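Long-range contact in probable starch synthase 4, chloroplastic/amyloplastic (Arabidopsis thaliana, PDB 6GNE), which is probably a plastid starch synthase, a glycosyltransferase of the two-domain GT-B fold, modelled here with adenosine-5'-diphosphate bound: residues Lys298-Pro310 with Phe363-Tyr375. Numbering follows the deposited sequence.
Sequences KQLGLSSAESRRP and FKSHDHVRLLLKY. With ADP (adenosine-5'-diphosphate), chain F.
Leu302 and Asp367 bring the two backbones closest, with their CA atoms 4.5 Å apart. Ser303 N gives a hydrogen bond to Asp367 O at 2.7 Å. The chain reaches this point through Gly301, which leaves helix 287-300 with positive phi. Arg370 then ties the end of that helix to the edge strand. Its NE and NH2 grip Leu300 O side-on, NH2 at 2.8 Å, and both approach from the same face of the carbonyl plane. Its NH1 and NH2 also hold His366 O end-on, so two backbone oxygens in the guanidinium plane fix the group's rotation. Bends at chi2 (80°) and chi3 (64°) fold the arginine back to reach both. Leu302 CD2 lies over one guanidinium face, toward the rim, and Lys364 O lies over the opposite face. Further along the strand, Leu300 CD2 and Leu372 CD1 meet tip to tip at 4.0 Å. At the other end, His368 CE1 lies over the centre of the Arg309 guanidinium, 3.2 Å above its plane. The two planes are 44° apart, so the groups do not stack parallel. Glu306 OE2 takes Arg309 NE in a nearly straight salt bridge of 2.7 Å, which helps set the guanidinium's orientation. Strand 369-372 is an outermost strand of the six-stranded parallel sheet, beside 340-346. The contact thus packs the helix-to-strand connection against the edge of a Rossmann-like GT-B domain. Just beyond the strand, Lys374 O accepts from ADP N6, and the Tyr375 ring lies over the adenine.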
loop_
_atom_site.group_PDB
_atom_site.type_symbol
_atom_site.label_atom_id
_atom_site.label_comp_id
_atom_site.label_asym_id
_atom_site.label_seq_id
_atom_site.Cartn_x
_atom_site.Cartn_y
_atom_site.Cartn_z
ATOM N N LYS A 298 16.288 -20.768 14.108
ATOM C CA LYS A 298 15.936 -22.146 14.469
ATOM C C LYS A 298 14.820 -22.674 13.542
ATOM O O LYS A 298 14.906 -23.786 13.042
ATOM C CB LYS A 298 15.555 -22.195 15.960
ATOM C CG LYS A 298 15.119 -23.518 16.532
ATOM C CD LYS A 298 15.531 -23.638 17.998
ATOM C CE LYS A 298 16.999 -24.101 18.165
ATOM N NZ LYS A 298 17.341 -24.609 19.534
ATOM N N GLN A 299 13.796 -21.870 13.273
ATOM C CA GLN A 299 12.734 -22.327 12.381
ATOM C C GLN A 299 13.268 -22.573 10.963
ATOM O O GLN A 299 12.879 -23.539 10.333
ATOM C CB GLN A 299 11.560 -21.351 12.358
ATOM C CG GLN A 299 10.414 -21.774 11.436
ATOM C CD GLN A 299 9.291 -20.755 11.429
ATOM O OE1 GLN A 299 8.550 -20.688 12.389
ATOM N NE2 GLN A 299 9.172 -19.950 10.360
ATOM N N LEU A 300 14.149 -21.696 10.469
ATOM C CA LEU A 300 14.628 -21.766 9.079
ATOM C C LEU A 300 15.847 -22.655 8.875
ATOM O O LEU A 300 16.152 -22.985 7.745
ATOM C CB LEU A 300 14.940 -20.371 8.552
ATOM C CG LEU A 300 13.735 -19.435 8.492
ATOM C CD1 LEU A 300 14.178 -18.068 8.013
ATOM C CD2 LEU A 300 12.594 -19.968 7.631
ATOM N N GLY A 301 16.532 -23.026 9.958
ATOM C CA GLY A 301 17.760 -23.810 9.863
ATOM C C GLY A 301 18.990 -22.980 9.564
ATOM O O GLY A 301 19.946 -23.505 9.009
ATOM N N LEU A 302 18.961 -21.695 9.940
ATOM C CA LEU A 302 20.126 -20.816 9.873
ATOM C C LEU A 302 21.007 -20.974 11.114
ATOM O O LEU A 302 20.511 -21.244 12.194
ATOM C CB LEU A 302 19.695 -19.371 9.778
ATOM C CG LEU A 302 18.787 -18.942 8.640
ATOM C CD1 LEU A 302 18.234 -17.550 8.944
ATOM C CD2 LEU A 302 19.524 -18.976 7.308
ATOM N N SER A 303 22.307 -20.778 10.956
ATOM C CA SER A 303 23.258 -20.926 12.048
ATOM C C SER A 303 23.141 -19.835 13.111
ATOM O O SER A 303 23.065 -18.650 12.795
ATOM C CB SER A 303 24.683 -20.929 11.501
ATOM O OG SER A 303 25.637 -20.982 12.541
ATOM N N SER A 304 23.137 -20.248 14.376
ATOM C CA SER A 304 23.190 -19.311 15.489
ATOM C C SER A 304 24.489 -19.484 16.267
ATOM O O SER A 304 24.630 -18.933 17.339
ATOM C CB SER A 304 21.940 -19.444 16.379
ATOM O OG SER A 304 21.874 -20.726 16.936
ATOM N N ALA A 305 25.450 -20.209 15.700
ATOM C CA ALA A 305 26.769 -20.387 16.337
ATOM C C ALA A 305 27.432 -19.082 16.727
ATOM O O ALA A 305 28.054 -19.027 17.779
ATOM C CB ALA A 305 27.726 -21.147 15.446
ATOM N N GLU A 306 27.360 -18.069 15.861
ATOM C CA GLU A 306 27.953 -16.756 16.178
ATOM C C GLU A 306 26.900 -15.771 16.719
ATOM O O GLU A 306 25.759 -15.687 16.234
ATOM C CB GLU A 306 28.682 -16.137 14.977
ATOM C CG GLU A 306 29.723 -17.037 14.312
ATOM C CD GLU A 306 29.710 -16.894 12.789
ATOM O OE1 GLU A 306 29.867 -17.901 12.064
ATOM O OE2 GLU A 306 29.448 -15.764 12.301
ATOM N N SER A 307 27.317 -15.054 17.768
ATOM C CA SER A 307 26.689 -13.801 18.223
ATOM C C SER A 307 27.276 -12.659 17.362
ATOM O O SER A 307 28.433 -12.758 16.849
ATOM C CB SER A 307 26.980 -13.564 19.719
ATOM O OG SER A 307 28.301 -14.010 20.043
ATOM N N ARG A 308 26.483 -11.604 17.181
ATOM C CA ARG A 308 26.887 -10.472 16.318
ATOM C C ARG A 308 27.149 -10.806 14.838
ATOM O O ARG A 308 28.028 -10.237 14.211
ATOM C CB ARG A 308 28.100 -9.751 16.948
ATOM C CG ARG A 308 27.691 -8.880 18.125
ATOM C CD ARG A 308 27.264 -7.481 17.665
ATOM N NE ARG A 308 25.901 -7.171 18.079
ATOM C CZ ARG A 308 25.286 -6.037 17.818
ATOM N NH1 ARG A 308 24.025 -5.909 18.191
ATOM N NH2 ARG A 308 25.869 -5.066 17.141
ATOM N N ARG A 309 26.311 -11.661 14.276
ATOM C CA ARG A 309 26.189 -11.760 12.842
ATOM C C ARG A 309 24.869 -11.051 12.488
ATOM O O ARG A 309 23.813 -11.473 12.944
ATOM C CB ARG A 309 26.199 -13.227 12.421
ATOM C CG ARG A 309 26.426 -13.413 10.954
ATOM C CD ARG A 309 26.546 -14.867 10.528
ATOM N NE ARG A 309 27.910 -15.246 10.165
ATOM C CZ ARG A 309 28.440 -15.297 8.929
ATOM N NH1 ARG A 309 29.703 -15.693 8.808
ATOM N NH2 ARG A 309 27.763 -14.993 7.813
ATOM N N PRO A 310 24.930 -9.944 11.722
ATOM C CA PRO A 310 23.707 -9.209 11.413
ATOM C C PRO A 310 22.791 -9.979 10.429
ATOM O O PRO A 310 23.273 -10.533 9.444
ATOM C CB PRO A 310 24.230 -7.914 10.787
ATOM C CG PRO A 310 25.500 -8.310 10.160
ATOM C CD PRO A 310 26.096 -9.352 11.058
ATOM N N PHE A 363 20.916 -22.106 -2.241
ATOM C CA PHE A 363 20.990 -21.964 -0.776
ATOM C C PHE A 363 19.988 -22.826 0.042
ATOM O O PHE A 363 19.727 -22.511 1.205
ATOM C CB PHE A 363 20.815 -20.464 -0.403
ATOM C CG PHE A 363 21.917 -19.542 -0.930
ATOM C CD1 PHE A 363 23.226 -19.627 -0.457
ATOM C CD2 PHE A 363 21.639 -18.567 -1.869
ATOM C CE1 PHE A 363 24.229 -18.796 -0.954
ATOM C CE2 PHE A 363 22.628 -17.712 -2.341
ATOM C CZ PHE A 363 23.924 -17.844 -1.910
ATOM N N LYS A 364 19.460 -23.911 -0.534
ATOM C CA LYS A 364 18.392 -24.768 0.110
ATOM C C LYS A 364 18.444 -24.860 1.644
ATOM O O LYS A 364 17.468 -24.492 2.347
ATOM C CB LYS A 364 18.444 -26.215 -0.424
ATOM C CG LYS A 364 17.727 -26.529 -1.740
ATOM C CD LYS A 364 18.039 -27.977 -2.157
ATOM C CE LYS A 364 17.890 -28.211 -3.653
ATOM N NZ LYS A 364 16.464 -28.222 -4.091
ATOM N N SER A 365 19.575 -25.384 2.133
ATOM C CA SER A 365 19.843 -25.508 3.582
ATOM C C SER A 365 21.202 -24.904 3.932
ATOM O O SER A 365 21.984 -25.495 4.669
ATOM C CB SER A 365 19.743 -26.957 4.042
ATOM O OG SER A 365 20.626 -27.749 3.292
ATOM N N HIS A 366 21.473 -23.722 3.379
ATOM C CA HIS A 366 22.652 -22.938 3.741
ATOM C C HIS A 366 22.473 -22.394 5.155
ATOM O O HIS A 366 21.351 -22.087 5.597
ATOM C CB HIS A 366 22.853 -21.750 2.778
ATOM C CG HIS A 366 24.238 -21.183 2.789
ATOM N ND1 HIS A 366 24.545 -19.987 3.395
ATOM C CD2 HIS A 366 25.401 -21.652 2.275
ATOM C CE1 HIS A 366 25.833 -19.736 3.253
ATOM N NE2 HIS A 366 26.372 -20.722 2.558
ATOM N N ASP A 367 23.588 -22.254 5.850
ATOM C CA ASP A 367 23.570 -21.742 7.205
ATOM C C ASP A 367 23.152 -20.270 7.351
ATOM O O ASP A 367 22.705 -19.882 8.423
ATOM C CB ASP A 367 24.950 -21.898 7.850
ATOM C CG ASP A 367 25.291 -23.302 8.217
ATOM O OD1 ASP A 367 24.484 -24.234 8.010
ATOM O OD2 ASP A 367 26.426 -23.448 8.704
ATOM N N HIS A 368 23.328 -19.460 6.304
ATOM C CA HIS A 368 23.216 -18.004 6.398
ATOM C C HIS A 368 22.230 -17.346 5.409
ATOM O O HIS A 368 21.956 -16.175 5.545
ATOM C CB HIS A 368 24.617 -17.379 6.247
ATOM C CG HIS A 368 25.640 -17.979 7.159
ATOM N ND1 HIS A 368 25.936 -17.469 8.404
ATOM C CD2 HIS A 368 26.423 -19.079 7.012
ATOM C CE1 HIS A 368 26.857 -18.223 8.982
ATOM N NE2 HIS A 368 27.168 -19.205 8.156
ATOM N N VAL A 369 21.700 -18.072 4.430
ATOM C CA VAL A 369 20.775 -17.487 3.460
ATOM C C VAL A 369 19.554 -18.367 3.257
ATOM O O VAL A 369 19.696 -19.540 2.957
ATOM C CB VAL A 369 21.481 -17.249 2.109
ATOM C CG1 VAL A 369 20.520 -16.672 1.083
ATOM C CG2 VAL A 369 22.613 -16.253 2.311
ATOM N N ARG A 370 18.359 -17.791 3.413
ATOM C CA ARG A 370 17.117 -18.502 3.086
ATOM C C ARG A 370 16.179 -17.599 2.335
ATOM O O ARG A 370 16.014 -16.451 2.695
ATOM C CB ARG A 370 16.435 -19.051 4.335
ATOM C CG ARG A 370 15.362 -20.100 4.034
ATOM C CD ARG A 370 15.888 -21.508 3.738
ATOM N NE ARG A 370 16.579 -22.100 4.882
ATOM C CZ ARG A 370 17.913 -22.251 5.008
ATOM N NH1 ARG A 370 18.753 -21.837 4.050
ATOM N NH2 ARG A 370 18.446 -22.799 6.125
ATOM N N LEU A 371 15.587 -18.134 1.272
ATOM C CA LEU A 371 14.650 -17.409 0.413
ATOM C C LEU A 371 13.308 -18.087 0.524
ATOM O O LEU A 371 13.213 -19.292 0.346
ATOM C CB LEU A 371 15.118 -17.449 -1.045
ATOM C CG LEU A 371 16.098 -16.357 -1.443
ATOM C CD1 LEU A 371 17.363 -16.435 -0.628
ATOM C CD2 LEU A 371 16.444 -16.461 -2.915
ATOM N N LEU A 372 12.278 -17.302 0.816
ATOM C CA LEU A 372 10.927 -17.827 1.019
ATOM C C LEU A 372 10.021 -17.199 -0.053
ATOM O O LEU A 372 9.510 -16.096 0.098
ATOM C CB LEU A 372 10.478 -17.504 2.438
ATOM C CG LEU A 372 11.345 -18.221 3.484
ATOM C CD1 LEU A 372 11.275 -17.495 4.830
ATOM C CD2 LEU A 372 10.977 -19.697 3.619
ATOM N N LEU A 373 9.912 -17.895 -1.177
ATOM C CA LEU A 373 9.280 -17.340 -2.364
ATOM C C LEU A 373 7.777 -17.526 -2.326
ATOM O O LEU A 373 7.240 -18.417 -2.967
ATOM C CB LEU A 373 9.903 -17.930 -3.627
ATOM C CG LEU A 373 11.425 -17.689 -3.727
ATOM C CD1 LEU A 373 11.943 -18.188 -5.084
ATOM C CD2 LEU A 373 11.822 -16.242 -3.471
ATOM N N LYS A 374 7.123 -16.691 -1.531
ATOM C CA LYS A 374 5.692 -16.779 -1.273
ATOM C C LYS A 374 5.187 -15.547 -0.496
ATOM O O LYS A 374 5.974 -14.813 0.069
ATOM C CB LYS A 374 5.360 -18.048 -0.462
ATOM C CG LYS A 374 5.998 -18.065 0.931
ATOM C CD LYS A 374 5.871 -19.407 1.623
ATOM C CE LYS A 374 6.209 -19.247 3.090
ATOM N NZ LYS A 374 6.102 -20.540 3.786
ATOM N N TYR A 375 3.869 -15.342 -0.508
ATOM C CA TYR A 375 3.186 -14.372 0.346
ATOM C C TYR A 375 2.915 -15.086 1.663
ATOM O O TYR A 375 2.340 -16.138 1.633
ATOM C CB TYR A 375 1.854 -13.883 -0.287
ATOM C CG TYR A 375 1.278 -12.768 0.523
ATOM C CD1 TYR A 375 1.756 -11.459 0.363
ATOM C CD2 TYR A 375 0.333 -13.018 1.546
ATOM C CE1 TYR A 375 1.298 -10.410 1.157
ATOM C CE2 TYR A 375 -0.115 -11.984 2.355
ATOM C CZ TYR A 375 0.370 -10.675 2.146
ATOM O OH TYR A 375 -0.073 -9.630 2.938
HETATM P PB ADP F . 3.691 -2.188 -2.152
HETATM O O1B ADP F . 2.389 -1.482 -1.916
HETATM O O2B ADP F . 3.665 -3.688 -2.076
HETATM O O3B ADP F . 4.340 -1.713 -3.432
HETATM P PA ADP F . 4.261 -1.190 0.494
HETATM O O1A ADP F . 5.543 -1.085 1.269
HETATM O O2A ADP F . 3.464 0.085 0.408
HETATM O O3A ADP F . 4.675 -1.753 -0.956
HETATM O "O5'" ADP F . 3.295 -2.316 1.111
HETATM C "C5'" ADP F . 3.709 -3.674 1.266
HETATM C "C4'" ADP F . 2.902 -4.464 2.313
HETATM O "O4'" ADP F . 2.762 -5.828 1.890
HETATM C "C3'" ADP F . 3.596 -4.563 3.656
HETATM O "O3'" ADP F . 2.613 -4.752 4.660
HETATM C "C2'" ADP F . 4.417 -5.820 3.541
HETATM O "O2'" ADP F . 4.724 -6.396 4.797
HETATM C "C1'" ADP F . 3.482 -6.698 2.763
HETATM N N9 ADP F . 4.164 -7.718 1.937
HETATM C C8 ADP F . 4.773 -7.533 0.759
HETATM N N7 ADP F . 5.237 -8.708 0.277
HETATM C C5 ADP F . 4.921 -9.672 1.155
HETATM C C6 ADP F . 5.120 -11.151 1.272
HETATM N N6 ADP F . 5.787 -11.829 0.304
HETATM N N1 ADP F . 4.614 -11.766 2.378
HETATM C C2 ADP F . 3.969 -11.061 3.343
HETATM N N3 ADP F . 3.771 -9.734 3.292
HETATM C C4 ADP F . 4.216 -9.005 2.248
#